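Side-chain contacts in zinc finger (CCCH type) motif-containing protein (Toxoplasma gondii, PDB 7NG2), which probably reads N6-methyladenosine in RNA through the YTH domain described here, coupling this mark to mRNA polyadenylation: residues 25-30 with 34-39; 44-49 with 56-61; 111-116 with 124-129. All blocks are in the same frame, centred on the assembly; numbering follows the deposited sequence.

Overall arrangement
Strand 14-21 leads into helix 24-33, and strand 35-36 folds back beside it in contact 1, a tight closure with three residues between the segments. The chain then enters helix 40-52, and contact 2 closes the next turn by laying that helix against strand 55-62 of the mixed sheet. Contact 3 comes later, after strand 98-109, and joins the loop before strand 117-118 to strand 124-125 and the 3-10 turn after it, closing the small hairpin. All three closures follow in series; none nests or crosses. Contacts 1 and 2 touch: Phe60 meets Trp36, and Thr38 meets Leu46. Contact 3 lies on the opposite side of the chain's centre from contact 1, their centres about 24 Å apart.

Contact 1: 25-30 with 34-39; sequences SNIYTS and GVWATS
Ser30 and Val35 bring the backbones to a CA-CA distance of 4.9 Å just after helix 24-33, where Gly34 leaves the helical conformation with positive phi and turns the chain into strand 35-36. The carbonyl Ser30 O receives Gly34 N at 2.7 Å with a bent N-H...O angle of 131°, and a weak, longer bond from Val35 N. The side chain of Ser30 adds the next link. With its hydroxyl anti to the backbone N (chi1 -177°), OG turns across to Val35 and donates to Val35 O at 2.7 Å, from above the carbonyl plane. The same OG is bonded to the indole NE1 of Trp102, so two bonds hold this buried hydroxyl. Next along the strand, the six-membered ring of Trp36 reaches back to the helix. Its CE3 lies 3.6 Å from Ser30 OG, which approaches obliquely. Asn26 O, a carbonyl already holding Ser30 N within the helix, lies at the ring's edge, near its plane, 3.7 Å from CZ3. In one of its two modelled conformers, Ile27 brings CD1 to 4.0 Å from Trp36 CH2, again obliquely. Beyond the two segments, Trp36 packs edge-to-face with both Phe60 and Trp87. In YTH relatives the equivalent tryptophan forms one wall of the aromatic cage for the methylated adenine, and Trp36 probably does the same. Ser30 ties down the carbonyl just before Trp36 while Asn26 meets the edge of its six-membered ring, which is consistent with an indole already positioned in this RNA-free state.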
loop_
_atom_site.group_PDB
_atom_site.type_symbol
_atom_site.label_atom_id
_atom_site.label_comp_id
_atom_site.label_asym_id
_atom_site.label_seq_id
_atom_site.Cartn_x
_atom_site.Cartn_y
_atom_site.Cartn_z
ATOM N N SER A 25 1.836 14.778 -2.684
ATOM C CA SER A 25 2.293 15.325 -1.411
ATOM C C SER A 25 1.915 14.422 -0.244
ATOM O O SER A 25 2.653 14.347 0.744
ATOM C CB SER A 25 1.753 16.746 -1.209
ATOM O OG SER A 25 0.336 16.774 -1.128
ATOM N N ASN A 26 0.788 13.716 -0.344
ATOM C CA ASN A 26 0.436 12.773 0.713
ATOM C C ASN A 26 1.390 11.579 0.735
ATOM O O ASN A 26 1.731 11.071 1.812
ATOM C CB ASN A 26 -1.017 12.321 0.560
ATOM C CG ASN A 26 -2.006 13.427 0.879
ATOM O OD1 ASN A 26 -1.675 14.390 1.570
ATOM N ND2 ASN A 26 -3.224 13.289 0.382
ATOM N N ILE A 27 1.818 11.115 -0.444
ATOM C CA ILE A 27 2.832 10.064 -0.519
ATOM C C ILE A 27 4.125 10.530 0.134
ATOM O O ILE A 27 4.752 9.795 0.908
ATOM C CB ILE A 27 3.058 9.641 -1.982
ATOM C CG1 ILE A 27 1.762 9.114 -2.599
ATOM C CG2 ILE A 27 4.174 8.597 -2.067
ATOM C CD1 ILE A 27 1.268 7.836 -1.971
ATOM N N TYR A 28 4.542 11.763 -0.165
ATOM C CA TYR A 28 5.767 12.291 0.426
ATOM C C TYR A 28 5.664 12.330 1.944
ATOM O O TYR A 28 6.599 11.932 2.648
ATOM C CB TYR A 28 6.066 13.686 -0.124
ATOM C CG TYR A 28 6.247 13.734 -1.621
ATOM C CD1 TYR A 28 6.763 12.651 -2.321
ATOM C CD2 TYR A 28 5.893 14.871 -2.339
ATOM C CE1 TYR A 28 6.928 12.703 -3.697
ATOM C CE2 TYR A 28 6.051 14.931 -3.711
ATOM C CZ TYR A 28 6.567 13.844 -4.385
ATOM O OH TYR A 28 6.722 13.903 -5.750
ATOM N N THR A 29 4.526 12.788 2.465
ATOM C CA THR A 29 4.315 12.793 3.908
ATOM C C THR A 29 4.370 11.380 4.476
ATOM O O THR A 29 4.941 11.152 5.550
ATOM C CB THR A 29 2.973 13.457 4.216
ATOM O OG1 THR A 29 3.026 14.829 3.803
ATOM C CG2 THR A 29 2.664 13.391 5.696
ATOM N N SER A 30 3.787 10.416 3.763
ATOM C CA SER A 30 3.795 9.029 4.215
ATOM C C SER A 30 5.217 8.486 4.313
ATOM O O SER A 30 5.563 7.807 5.287
ATOM C CB SER A 30 2.960 8.184 3.255
ATOM O OG SER A 30 2.882 6.836 3.690
ATOM N N GLY A 34 6.190 7.786 7.937
ATOM C CA GLY A 34 5.811 6.399 8.136
ATOM C C GLY A 34 4.366 6.236 8.557
ATOM O O GLY A 34 4.074 5.535 9.528
ATOM N N VAL A 35 3.447 6.858 7.821
ATOM C CA VAL A 35 2.067 6.973 8.273
ATOM C C VAL A 35 1.140 6.959 7.065
ATOM O O VAL A 35 1.492 7.431 5.980
ATOM C CB VAL A 35 1.887 8.251 9.134
ATOM C CG1 VAL A 35 2.200 9.509 8.318
ATOM C CG2 VAL A 35 0.492 8.320 9.751
ATOM N N TRP A 36 -0.064 6.428 7.266
ATOM C CA TRP A 36 -1.113 6.486 6.256
ATOM C C TRP A 36 -2.463 6.531 6.961
ATOM O O TRP A 36 -2.569 6.229 8.149
ATOM C CB TRP A 36 -1.044 5.283 5.292
ATOM C CG TRP A 36 -1.833 5.508 4.045
ATOM C CD1 TRP A 36 -2.938 4.825 3.639
ATOM C CD2 TRP A 36 -1.574 6.496 3.040
ATOM N NE1 TRP A 36 -3.389 5.327 2.440
ATOM C CE2 TRP A 36 -2.572 6.359 2.055
ATOM C CE3 TRP A 36 -0.606 7.495 2.888
ATOM C CZ2 TRP A 36 -2.622 7.174 0.918
ATOM C CZ3 TRP A 36 -0.658 8.308 1.763
ATOM C CH2 TRP A 36 -1.659 8.140 0.792
ATOM N N ALA A 37 -3.497 6.901 6.206
ATOM C CA ALA A 37 -4.872 6.758 6.658
ATOM C C ALA A 37 -5.728 6.488 5.434
ATOM O O ALA A 37 -5.395 6.910 4.323
ATOM C CB ALA A 37 -5.382 7.997 7.416
ATOM N N THR A 38 -6.844 5.800 5.639
ATOM C CA THR A 38 -7.719 5.448 4.531
ATOM C C THR A 38 -9.172 5.607 4.971
ATOM O O THR A 38 -9.461 5.989 6.109
ATOM C CB THR A 38 -7.358 4.056 3.983
ATOM O OG1 THR A 38 -8.076 3.800 2.771
ATOM C CG2 THR A 38 -7.689 2.981 4.993
ATOM N N SER A 39 -10.090 5.337 4.049
ATOM C CA SER A 39 -11.512 5.434 4.342
ATOM C C SER A 39 -11.874 4.523 5.515
ATOM O O SER A 39 -11.160 3.574 5.844
ATOM C CB SER A 39 -12.317 5.030 3.110
ATOM O OG SER A 39 -12.232 3.623 2.928
#

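Contact 2: 44-49 with 56-61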
loop_
_atom_site.group_PDB
_atom_site.type_symbol
_atom_site.label_atom_id
_atom_site.label_comp_id
_atom_site.label_asym_id
_atom_site.label_seq_id
_atom_site.Cartn_x
_atom_site.Cartn_y
_atom_site.Cartn_z
ATOM N N ARG A 44 -11.305 -0.683 8.354
ATOM C CA ARG A 44 -11.746 -1.911 9.003
ATOM C C ARG A 44 -11.179 -3.128 8.284
ATOM O O ARG A 44 -10.693 -4.066 8.926
ATOM C CB ARG A 44 -13.271 -1.966 9.034
ATOM C CG ARG A 44 -13.806 -3.106 9.877
ATOM C CD ARG A 44 -14.246 -2.600 11.252
ATOM N NE ARG A 44 -13.153 -1.987 12.000
ATOM C CZ ARG A 44 -12.260 -2.671 12.704
ATOM N NH1 ARG A 44 -12.333 -3.992 12.739
ATOM N NH2 ARG A 44 -11.294 -2.044 13.359
ATOM N N LYS A 45 -11.211 -3.108 6.951
ATOM C CA LYS A 45 -10.684 -4.212 6.155
ATOM C C LYS A 45 -9.198 -4.427 6.418
ATOM O O LYS A 45 -8.743 -5.564 6.602
ATOM C CB LYS A 45 -10.932 -3.903 4.678
ATOM C CG LYS A 45 -10.407 -4.939 3.721
ATOM C CD LYS A 45 -11.058 -4.766 2.364
ATOM C CE LYS A 45 -10.566 -3.504 1.682
ATOM N NZ LYS A 45 -11.299 -3.240 0.409
ATOM N N LEU A 46 -8.417 -3.342 6.429
ATOM C CA LEU A 46 -6.986 -3.462 6.691
ATOM C C LEU A 46 -6.724 -3.888 8.129
ATOM O O LEU A 46 -5.789 -4.651 8.391
ATOM C CB LEU A 46 -6.250 -2.158 6.368
ATOM C CG LEU A 46 -6.194 -1.746 4.891
ATOM C CD1 LEU A 46 -5.463 -0.429 4.741
ATOM C CD2 LEU A 46 -5.522 -2.813 4.041
ATOM N N SER A 47 -7.530 -3.401 9.072
ATOM C CA SER A 47 -7.361 -3.803 10.464
ATOM C C SER A 47 -7.540 -5.301 10.625
ATOM O O SER A 47 -6.765 -5.955 11.332
ATOM C CB SER A 47 -8.361 -3.068 11.350
ATOM O OG SER A 47 -8.114 -1.680 11.359
ATOM N N ASN A 48 -8.588 -5.853 10.014
ATOM C CA ASN A 48 -8.828 -7.290 10.117
ATOM C C ASN A 48 -7.729 -8.093 9.444
ATOM O O ASN A 48 -7.389 -9.181 9.912
ATOM C CB ASN A 48 -10.212 -7.640 9.569
ATOM C CG ASN A 48 -11.315 -7.130 10.463
ATOM O OD1 ASN A 48 -11.066 -6.795 11.614
ATOM N ND2 ASN A 48 -12.531 -7.070 9.948
ATOM N N ALA A 49 -7.157 -7.565 8.362
ATOM C CA ALA A 49 -6.006 -8.211 7.745
ATOM C C ALA A 49 -4.779 -8.132 8.650
ATOM O O ALA A 49 -4.038 -9.109 8.792
ATOM C CB ALA A 49 -5.729 -7.575 6.381
ATOM N N VAL A 56 0.922 -7.469 6.029
ATOM C CA VAL A 56 -0.008 -6.756 5.161
ATOM C C VAL A 56 0.789 -5.750 4.344
ATOM O O VAL A 56 1.386 -4.819 4.898
ATOM C CB VAL A 56 -1.122 -6.075 5.971
ATOM C CG1 VAL A 56 -1.973 -5.203 5.072
ATOM C CG2 VAL A 56 -1.968 -7.125 6.676
ATOM N N LEU A 57 0.801 -5.941 3.023
ATOM C CA LEU A 57 1.548 -5.097 2.104
ATOM C C LEU A 57 0.614 -4.118 1.408
ATOM O O LEU A 57 -0.499 -4.480 1.007
ATOM C CB LEU A 57 2.275 -5.940 1.052
ATOM C CG LEU A 57 3.457 -6.801 1.510
ATOM C CD1 LEU A 57 4.406 -6.026 2.416
ATOM C CD2 LEU A 57 3.019 -8.096 2.171
ATOM N N LEU A 58 1.067 -2.871 1.331
ATOM C CA LEU A 58 0.331 -1.773 0.720
ATOM C C LEU A 58 1.121 -1.309 -0.492
ATOM O O LEU A 58 2.283 -0.923 -0.365
ATOM C CB LEU A 58 0.171 -0.634 1.723
ATOM C CG LEU A 58 -0.419 -1.071 3.064
ATOM C CD1 LEU A 58 -0.399 0.111 3.994
ATOM C CD2 LEU A 58 -1.837 -1.614 2.934
ATOM N N LEU A 59 0.488 -1.346 -1.660
ATOM C CA LEU A 59 1.136 -1.044 -2.936
ATOM C C LEU A 59 0.600 0.308 -3.386
ATOM O O LEU A 59 -0.584 0.425 -3.723
ATOM C CB LEU A 59 0.809 -2.132 -3.959
ATOM C CG LEU A 59 1.547 -3.479 -3.800
ATOM C CD1 LEU A 59 1.307 -4.186 -2.455
ATOM C CD2 LEU A 59 1.206 -4.413 -4.963
ATOM N N PHE A 60 1.459 1.324 -3.368
ATOM C CA PHE A 60 1.009 2.708 -3.508
ATOM C C PHE A 60 0.984 3.145 -4.965
ATOM O O PHE A 60 1.969 2.973 -5.689
ATOM C CB PHE A 60 1.930 3.627 -2.721
ATOM C CG PHE A 60 1.724 3.555 -1.232
ATOM C CD1 PHE A 60 2.408 2.622 -0.466
ATOM C CD2 PHE A 60 0.839 4.417 -0.597
ATOM C CE1 PHE A 60 2.234 2.556 0.908
ATOM C CE2 PHE A 60 0.655 4.349 0.779
ATOM C CZ PHE A 60 1.349 3.412 1.525
ATOM N N SER A 61 -0.132 3.746 -5.372
ATOM C CA SER A 61 -0.327 4.236 -6.735
ATOM C C SER A 61 -1.058 5.574 -6.685
ATOM O O SER A 61 -2.264 5.626 -6.423
ATOM C CB SER A 61 -1.121 3.212 -7.544
ATOM O OG SER A 61 -1.462 3.750 -8.809
#
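Leu46 and Ala49 of helix 40-52 meet Val56 and Leu58 of strand 55-62 entirely through apolar groups and one carbonyl, with no hydrogen bond between the segments. Among the methyl-to-methyl contacts, Ala49 CB points at the strand and reaches Val56 CG2 at 3.8 Å. Leu46 uses its CD2 branch twice: it touches Leu58 CD2 at 4.0 Å, the two side chains crossing obliquely, and more loosely approaches Val56 CG1 at 4.4 Å. Val56 thus divides its branches: CG1, anti to the backbone N (chi1 173°), goes to Leu46, while CG2 goes to Ala49. Helix 40-52 is one of the helices packed against the central sheet of the YTH fold: the N-to-C directions of the two short segments differ by 142°, closer to antiparallel than to parallel, with their axes 9.8 Å apart, and strand 55-62 lies between strands 14-21 and 67-74. Phe17 and Met74 from those strands also touch Leu46. Alternation along the strand sends Leu59 to the other face, against Leu143, Cys144 and Met147 of helix 137-149. The methyl-to-carbonyl contact is made near the helix end, where Val56 CG2 rests 3.6 Å from Ala49 O. That oxygen also takes a hydrogen bond from Thr53 OG1.

Contact 3: 111-116 with 124-129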
loop_
_atom_site.group_PDB
_atom_site.type_symbol
_atom_site.label_atom_id
_atom_site.label_comp_id
_atom_site.label_asym_id
_atom_site.label_seq_id
_atom_site.Cartn_x
_atom_site.Cartn_y
_atom_site.Cartn_z
ATOM N N GLU A 111 1.430 -0.284 -17.616
ATOM C CA GLU A 111 1.584 -0.778 -18.978
ATOM C C GLU A 111 2.821 -1.648 -19.158
ATOM O O GLU A 111 2.849 -2.466 -20.083
ATOM C CB GLU A 111 1.566 0.376 -19.974
ATOM C CG GLU A 111 0.164 0.907 -20.223
ATOM C CD GLU A 111 0.036 1.634 -21.541
ATOM O OE1 GLU A 111 -0.997 2.306 -21.751
ATOM O OE2 GLU A 111 0.962 1.525 -22.370
ATOM N N GLU A 112 3.830 -1.511 -18.292
ATOM C CA GLU A 112 4.979 -2.406 -18.359
ATOM C C GLU A 112 4.614 -3.823 -17.960
ATOM O O GLU A 112 5.344 -4.759 -18.302
ATOM C CB GLU A 112 6.092 -1.923 -17.434
ATOM C CG GLU A 112 6.715 -0.613 -17.839
ATOM C CD GLU A 112 7.854 -0.227 -16.925
ATOM O OE1 GLU A 112 8.976 -0.736 -17.131
ATOM O OE2 GLU A 112 7.624 0.571 -15.994
ATOM N N LEU A 113 3.519 -4.002 -17.238
ATOM C CA LEU A 113 3.084 -5.326 -16.829
ATOM C C LEU A 113 2.248 -6.015 -17.900
ATOM O O LEU A 113 1.844 -7.164 -17.709
ATOM C CB LEU A 113 2.316 -5.232 -15.508
ATOM C CG LEU A 113 3.092 -4.451 -14.442
ATOM C CD1 LEU A 113 2.202 -4.077 -13.269
ATOM C CD2 LEU A 113 4.290 -5.254 -13.966
ATOM N N GLY A 114 2.005 -5.348 -19.028
ATOM C CA GLY A 114 1.203 -5.940 -20.075
ATOM C C GLY A 114 -0.230 -6.149 -19.622
ATOM O O GLY A 114 -0.780 -5.395 -18.818
ATOM N N LYS A 115 -0.834 -7.215 -20.139
ATOM C CA LYS A 115 -2.241 -7.522 -19.893
ATOM C C LYS A 115 -2.336 -8.253 -18.558
ATOM O O LYS A 115 -2.368 -9.483 -18.480
ATOM C CB LYS A 115 -2.768 -8.413 -21.008
ATOM C CG LYS A 115 -2.212 -8.092 -22.383
ATOM C CD LYS A 115 -2.475 -9.245 -23.341
ATOM C CE LYS A 115 -3.774 -9.087 -24.096
ATOM N NZ LYS A 115 -3.542 -9.144 -25.565
ATOM N N VAL A 116 -2.384 -7.483 -17.480
ATOM C CA VAL A 116 -2.567 -8.042 -16.143
ATOM C C VAL A 116 -3.964 -7.695 -15.668
ATOM O O VAL A 116 -4.338 -6.515 -15.624
ATOM C CB VAL A 116 -1.506 -7.540 -15.146
ATOM C CG1 VAL A 116 -1.841 -8.012 -13.745
ATOM C CG2 VAL A 116 -0.143 -8.042 -15.547
ATOM N N LEU A 124 -10.586 -7.202 -13.843
ATOM C CA LEU A 124 -10.345 -5.880 -14.390
ATOM C C LEU A 124 -8.845 -5.633 -14.512
ATOM O O LEU A 124 -8.050 -6.228 -13.777
ATOM C CB LEU A 124 -10.950 -4.821 -13.474
ATOM C CG LEU A 124 -12.460 -4.621 -13.591
ATOM C CD1 LEU A 124 -12.955 -3.695 -12.492
ATOM C CD2 LEU A 124 -12.825 -4.076 -14.963
ATOM N N PRO A 125 -8.436 -4.767 -15.439
ATOM C CA PRO A 125 -7.015 -4.424 -15.544
ATOM C C PRO A 125 -6.517 -3.824 -14.240
ATOM O O PRO A 125 -7.258 -3.156 -13.518
ATOM C CB PRO A 125 -6.979 -3.388 -16.675
ATOM C CG PRO A 125 -8.240 -3.608 -17.442
ATOM C CD PRO A 125 -9.252 -4.055 -16.438
ATOM N N LEU A 126 -5.244 -4.083 -13.947
ATOM C CA LEU A 126 -4.620 -3.553 -12.741
ATOM C C LEU A 126 -4.781 -2.042 -12.648
ATOM O O LEU A 126 -4.963 -1.495 -11.552
ATOM C CB LEU A 126 -3.139 -3.903 -12.791
ATOM C CG LEU A 126 -2.355 -4.053 -11.502
ATOM C CD1 LEU A 126 -3.101 -4.899 -10.474
ATOM C CD2 LEU A 126 -1.031 -4.679 -11.861
ATOM N N ARG A 127 -4.748 -1.351 -13.787
ATOM C CA ARG A 127 -4.875 0.099 -13.772
ATOM C C ARG A 127 -6.217 0.563 -13.223
ATOM O O ARG A 127 -6.322 1.703 -12.762
ATOM C CB ARG A 127 -4.650 0.667 -15.181
ATOM C CG ARG A 127 -5.790 0.383 -16.156
ATOM C CD ARG A 127 -5.650 1.149 -17.478
ATOM N NE ARG A 127 -6.691 0.753 -18.429
ATOM C CZ ARG A 127 -6.644 -0.350 -19.170
ATOM N NH1 ARG A 127 -5.599 -1.164 -19.088
ATOM N NH2 ARG A 127 -7.639 -0.645 -19.995
ATOM N N LYS A 128 -7.245 -0.279 -13.258
ATOM C CA LYS A 128 -8.553 0.119 -12.758
ATOM C C LYS A 128 -8.725 -0.168 -11.271
ATOM O O LYS A 128 -9.832 -0.015 -10.747
ATOM C CB LYS A 128 -9.674 -0.508 -13.591
ATOM C CG LYS A 128 -9.591 -0.165 -15.077
ATOM C CD LYS A 128 -10.971 -0.034 -15.707
ATOM C CE LYS A 128 -11.678 1.230 -15.236
ATOM N NZ LYS A 128 -11.254 2.434 -16.009
ATOM N N SER A 129 -7.650 -0.546 -10.583
ATOM C CA SER A 129 -7.716 -0.762 -9.145
ATOM C C SER A 129 -8.161 0.507 -8.436
ATOM O O SER A 129 -7.679 1.602 -8.728
ATOM C CB SER A 129 -6.336 -1.145 -8.618
ATOM O OG SER A 129 -5.865 -2.330 -9.229
#
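Val116 O takes the backbone N of Leu126 at 3.1 Å, with an N-H...O angle of 152°, and also receives a CA-H...O contact from Pro125 CA, at 3.4 Å. The bond extends the pairing of a short, weakly bonded beta hairpin, 117-118 with 124-125, into the 3-10 turn 126-128 that follows it. Ser129 fastens this turn by gripping Leu126 O twice, through OG at 2.6 Å and through the backbone N at 3.0 Å. The apolar part centres on one methyl, Leu126 CD2. Leu113 CD1 meets it at 3.6 Å from the end of the 3-10 segment 111-113. Val116 and Leu126 run side by side, and Val116 CG1, anti to the backbone N (chi1 173°), is the branch that touches Leu126 CD2, at 3.9 Å. Helix 137-149 underlies this patch, with Leu143 touching both Leu113 and Leu126, and Leu139 touching Val116; Leu126 also reaches Ile18 of strand 14-21. Within 124-129, Pro125 CB sits over one face of the Arg127 guanidinium, 3.5 Å above its plane and offset toward the rim.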